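Local coordinates for protein unsaturated glucuronyl hydrolase (Streptococcus agalactiae, PDB 2ZZR) that hydrolyses unsaturated disaccharides of chondroitin, hyaluronan and heparin, releasing the unsaturated uronic acid, as a glycoside hydrolase of family 88, at residues Lys34-Tyr45 with Ser347-Leu357. Sequence-based numbering, arbitrary orientation.
Sequences KALKQLYINIDY and SNNELIAGRPL
N42 holds the type II turn I352-R355 with both ends of its amide. Its ND2 gives a fairly straight bond to R355 O (2.8 Å, 163°), which lies in the amide plane, while its OD1 takes G354 N at 2.8 Å. Q38 NE2 reaches that same OD1 from the opposite face and also donates to I352 O at 3.0 Å. Q38 gets there by a bend at chi2 (57°), which brings OE1 to 3.5 Å from R355 CB. At the other end of the loop, K34 NZ donates to S347 OG (2.8 Å) and N349 OD1 (2.7 Å); S347 OG is also bonded to I343 O. A water links K34 O to N348 O. Within the loop, R355 grips N348 OD1 side-on with NE and NH1, the oxygen lying in the guanidinium plane.

Apolar contacts run alongside these bonds. G354 CA makes a CH-pi contact over one face of Y45, offset toward the rim, 4.0 Å from the centroid. I41 CD1 meets L351 CB, and L357 CD2 packs on L39 CD2 at 3.8 Å.

In this alpha-barrel enzyme the contact fastens the loop following helix 328-346 along helix 25-46, away from the active site. Strand 59-63 flanks the turn, with Y45 OH bonded to Y60 O, and helix 376-390 receives L39 and P356.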
loop_
_atom_site.group_PDB
_atom_site.type_symbol
_atom_site.label_atom_id
_atom_site.label_comp_id
_atom_site.label_asym_id
_atom_site.label_seq_id
_atom_site.Cartn_x
_atom_site.Cartn_y
_atom_site.Cartn_z
ATOM N N LYS A 34 -18.378 11.685 3.467
ATOM C CA LYS A 34 -18.846 10.566 4.295
ATOM C C LYS A 34 -17.688 9.951 5.096
ATOM O O LYS A 34 -17.838 9.653 6.281
ATOM C CB LYS A 34 -19.556 9.506 3.445
ATOM C CG LYS A 34 -20.316 8.439 4.258
ATOM C CD LYS A 34 -21.131 7.501 3.378
ATOM C CE LYS A 34 -20.245 6.548 2.589
ATOM N NZ LYS A 34 -21.026 5.486 1.912
ATOM N N ALA A 35 -16.535 9.776 4.448
ATOM C CA ALA A 35 -15.337 9.280 5.131
ATOM C C ALA A 35 -14.897 10.220 6.253
ATOM O O ALA A 35 -14.559 9.770 7.354
ATOM C CB ALA A 35 -14.192 9.064 4.130
ATOM N N LEU A 36 -14.915 11.524 5.982
ATOM C CA LEU A 36 -14.498 12.519 6.972
ATOM C C LEU A 36 -15.401 12.562 8.207
ATOM O O LEU A 36 -14.914 12.748 9.320
ATOM C CB LEU A 36 -14.359 13.907 6.338
ATOM C CG LEU A 36 -12.917 14.274 5.977
ATOM C CD1 LEU A 36 -12.256 13.232 5.053
ATOM C CD2 LEU A 36 -12.839 15.667 5.367
ATOM N N LYS A 37 -16.702 12.368 8.003
ATOM C CA LYS A 37 -17.653 12.267 9.116
ATOM C C LYS A 37 -17.253 11.136 10.064
ATOM O O LYS A 37 -17.286 11.301 11.286
ATOM C CB LYS A 37 -19.074 12.050 8.601
ATOM C CG LYS A 37 -19.719 13.306 8.027
ATOM C CD LYS A 37 -21.068 12.986 7.435
ATOM C CE LYS A 37 -21.660 14.195 6.727
ATOM N NZ LYS A 37 -22.945 13.820 6.073
ATOM N N GLN A 38 -16.851 9.999 9.494
ATOM C CA GLN A 38 -16.348 8.878 10.294
ATOM C C GLN A 38 -15.015 9.206 10.969
ATOM O O GLN A 38 -14.805 8.852 12.127
ATOM C CB GLN A 38 -16.231 7.600 9.450
ATOM C CG GLN A 38 -15.988 6.324 10.283
ATOM C CD GLN A 38 -17.071 6.105 11.334
ATOM O OE1 GLN A 38 -18.231 5.860 10.999
ATOM N NE2 GLN A 38 -16.692 6.193 12.609
ATOM N N LEU A 39 -14.121 9.891 10.254
ATOM C CA LEU A 39 -12.823 10.268 10.818
ATOM C C LEU A 39 -12.958 11.200 12.019
ATOM O O LEU A 39 -12.248 11.040 13.011
ATOM C CB LEU A 39 -11.903 10.895 9.761
ATOM C CG LEU A 39 -11.313 9.971 8.683
ATOM C CD1 LEU A 39 -10.338 10.759 7.819
ATOM C CD2 LEU A 39 -10.611 8.751 9.292
ATOM N N TYR A 40 -13.876 12.162 11.932
ATOM C CA TYR A 40 -14.101 13.088 13.047
ATOM C C TYR A 40 -14.640 12.382 14.289
ATOM O O TYR A 40 -14.198 12.666 15.407
ATOM C CB TYR A 40 -15.015 14.241 12.625
ATOM C CG TYR A 40 -14.270 15.361 11.935
ATOM C CD1 TYR A 40 -14.313 15.498 10.549
ATOM C CD2 TYR A 40 -13.512 16.275 12.667
ATOM C CE1 TYR A 40 -13.629 16.523 9.908
ATOM C CE2 TYR A 40 -12.825 17.304 12.034
ATOM C CZ TYR A 40 -12.887 17.420 10.653
ATOM O OH TYR A 40 -12.218 18.437 10.016
ATOM N N ILE A 41 -15.573 11.458 14.075
ATOM C CA ILE A 41 -16.103 10.581 15.126
ATOM C C ILE A 41 -14.980 9.740 15.755
ATOM O O ILE A 41 -14.937 9.560 16.975
ATOM C CB ILE A 41 -17.253 9.692 14.575
ATOM C CG1 ILE A 41 -18.503 10.544 14.315
ATOM C CG2 ILE A 41 -17.580 8.526 15.523
ATOM C CD1 ILE A 41 -19.598 9.837 13.550
ATOM N N ASN A 42 -14.057 9.259 14.922
ATOM C CA ASN A 42 -12.935 8.449 15.408
ATOM C C ASN A 42 -11.798 9.209 16.091
ATOM O O ASN A 42 -11.115 8.645 16.942
ATOM C CB ASN A 42 -12.402 7.535 14.299
ATOM C CG ASN A 42 -13.352 6.391 13.985
ATOM O OD1 ASN A 42 -14.354 6.187 14.677
ATOM N ND2 ASN A 42 -13.035 5.628 12.944
ATOM N N ILE A 43 -11.584 10.475 15.730
ATOM C CA ILE A 43 -10.586 11.300 16.424
ATOM C C ILE A 43 -10.903 11.350 17.929
ATOM O O ILE A 43 -10.005 11.288 18.777
ATOM C CB ILE A 43 -10.485 12.729 15.816
ATOM C CG1 ILE A 43 -9.791 12.670 14.449
ATOM C CG2 ILE A 43 -9.717 13.683 16.748
ATOM C CD1 ILE A 43 -9.713 14.010 13.723
ATOM N N ASP A 44 -12.189 11.441 18.242
ATOM C CA ASP A 44 -12.654 11.438 19.624
ATOM C C ASP A 44 -12.555 10.047 20.268
ATOM O O ASP A 44 -12.237 9.927 21.455
ATOM C CB ASP A 44 -14.085 11.977 19.691
ATOM C CG ASP A 44 -14.189 13.436 19.240
ATOM O OD1 ASP A 44 -13.271 14.238 19.520
ATOM O OD2 ASP A 44 -15.206 13.783 18.613
ATOM N N TYR A 45 -12.817 9.009 19.474
ATOM C CA TYR A 45 -12.718 7.616 19.913
ATOM C C TYR A 45 -11.277 7.201 20.236
ATOM O O TYR A 45 -11.019 6.595 21.282
ATOM C CB TYR A 45 -13.336 6.689 18.857
ATOM C CG TYR A 45 -13.338 5.210 19.206
ATOM C CD1 TYR A 45 -12.522 4.314 18.516
ATOM C CD2 TYR A 45 -14.163 4.704 20.212
ATOM C CE1 TYR A 45 -12.519 2.958 18.819
ATOM C CE2 TYR A 45 -14.169 3.338 20.525
ATOM C CZ TYR A 45 -13.338 2.475 19.824
ATOM O OH TYR A 45 -13.336 1.128 20.118
ATOM N N SER A 347 -18.087 1.098 1.156
ATOM C CA SER A 347 -17.781 2.170 2.098
ATOM C C SER A 347 -18.760 2.172 3.272
ATOM O O SER A 347 -19.924 1.773 3.126
ATOM C CB SER A 347 -17.767 3.533 1.404
ATOM O OG SER A 347 -19.042 3.848 0.883
ATOM N N ASN A 348 -18.270 2.619 4.424
ATOM C CA ASN A 348 -19.048 2.651 5.661
ATOM C C ASN A 348 -20.205 3.644 5.629
ATOM O O ASN A 348 -20.021 4.823 5.320
ATOM C CB ASN A 348 -18.139 2.984 6.845
ATOM C CG ASN A 348 -18.906 3.136 8.151
ATOM O OD1 ASN A 348 -19.651 2.246 8.549
ATOM N ND2 ASN A 348 -18.721 4.265 8.818
ATOM N N ASN A 349 -21.389 3.154 5.984
ATOM C CA ASN A 349 -22.581 3.994 6.077
ATOM C C ASN A 349 -23.013 4.277 7.515
ATOM O O ASN A 349 -23.665 5.289 7.786
ATOM C CB ASN A 349 -23.728 3.381 5.273
ATOM C CG ASN A 349 -23.522 3.514 3.775
ATOM O OD1 ASN A 349 -23.161 4.582 3.279
ATOM N ND2 ASN A 349 -23.752 2.429 3.046
ATOM N N GLU A 350 -22.637 3.393 8.437
ATOM C CA GLU A 350 -23.028 3.549 9.835
ATOM C C GLU A 350 -22.020 4.407 10.594
ATOM O O GLU A 350 -20.910 3.961 10.899
ATOM C CB GLU A 350 -23.213 2.185 10.506
ATOM C CG GLU A 350 -23.913 2.267 11.863
ATOM C CD GLU A 350 -23.973 0.938 12.594
ATOM O OE1 GLU A 350 -24.386 0.941 13.774
ATOM O OE2 GLU A 350 -23.617 -0.106 12.000
ATOM N N LEU A 351 -22.416 5.641 10.896
ATOM C CA LEU A 351 -21.525 6.600 11.540
ATOM C C LEU A 351 -21.562 6.489 13.062
ATOM O O LEU A 351 -22.281 7.234 13.737
ATOM C CB LEU A 351 -21.847 8.034 11.094
ATOM C CG LEU A 351 -21.702 8.413 9.615
ATOM C CD1 LEU A 351 -22.138 9.854 9.413
ATOM C CD2 LEU A 351 -20.282 8.203 9.100
ATOM N N ILE A 352 -20.788 5.545 13.593
ATOM C CA ILE A 352 -20.630 5.379 15.043
ATOM C C ILE A 352 -19.158 5.141 15.393
ATOM O O ILE A 352 -18.376 4.705 14.542
ATOM C CB ILE A 352 -21.533 4.254 15.631
ATOM C CG1 ILE A 352 -21.229 2.897 14.998
ATOM C CG2 ILE A 352 -23.021 4.601 15.472
ATOM C CD1 ILE A 352 -21.725 1.706 15.806
ATOM N N ALA A 353 -18.797 5.434 16.642
ATOM C CA ALA A 353 -17.413 5.359 17.112
ATOM C C ALA A 353 -16.739 4.026 16.784
ATOM O O ALA A 353 -17.295 2.956 17.043
ATOM C CB ALA A 353 -17.341 5.647 18.615
ATOM N N GLY A 354 -15.554 4.109 16.182
ATOM C CA GLY A 354 -14.739 2.929 15.892
ATOM C C GLY A 354 -14.988 2.207 14.578
ATOM O O GLY A 354 -14.281 1.252 14.262
ATOM N N ARG A 355 -15.991 2.642 13.815
ATOM C CA ARG A 355 -16.244 2.068 12.489
ATOM C C ARG A 355 -15.101 2.450 11.542
ATOM O O ARG A 355 -14.466 3.491 11.728
ATOM C CB ARG A 355 -17.581 2.556 11.913
ATOM C CG ARG A 355 -18.837 2.056 12.638
ATOM C CD ARG A 355 -19.256 0.656 12.238
ATOM N NE ARG A 355 -19.788 0.580 10.874
ATOM C CZ ARG A 355 -20.381 -0.492 10.360
ATOM N NH1 ARG A 355 -20.828 -0.472 9.112
ATOM N NH2 ARG A 355 -20.534 -1.587 11.093
ATOM N N PRO A 356 -14.830 1.598 10.532
ATOM C CA PRO A 356 -13.815 1.921 9.537
ATOM C C PRO A 356 -14.413 2.748 8.397
ATOM O O PRO A 356 -15.629 2.918 8.329
ATOM C CB PRO A 356 -13.402 0.543 9.018
ATOM C CG PRO A 356 -14.650 -0.263 9.098
ATOM C CD PRO A 356 -15.449 0.285 10.273
ATOM N N LEU A 357 -13.563 3.259 7.513
ATOM C CA LEU A 357 -14.040 3.966 6.329
ATOM C C LEU A 357 -14.570 2.983 5.296
ATOM O O LEU A 357 -15.513 3.283 4.555
ATOM C CB LEU A 357 -12.908 4.804 5.719
ATOM C CG LEU A 357 -12.167 5.803 6.611
ATOM C CD1 LEU A 357 -11.204 6.617 5.778
ATOM C CD2 LEU A 357 -13.157 6.722 7.352
HETATM O O HOH W 1 -17.804 6.487 6.441
#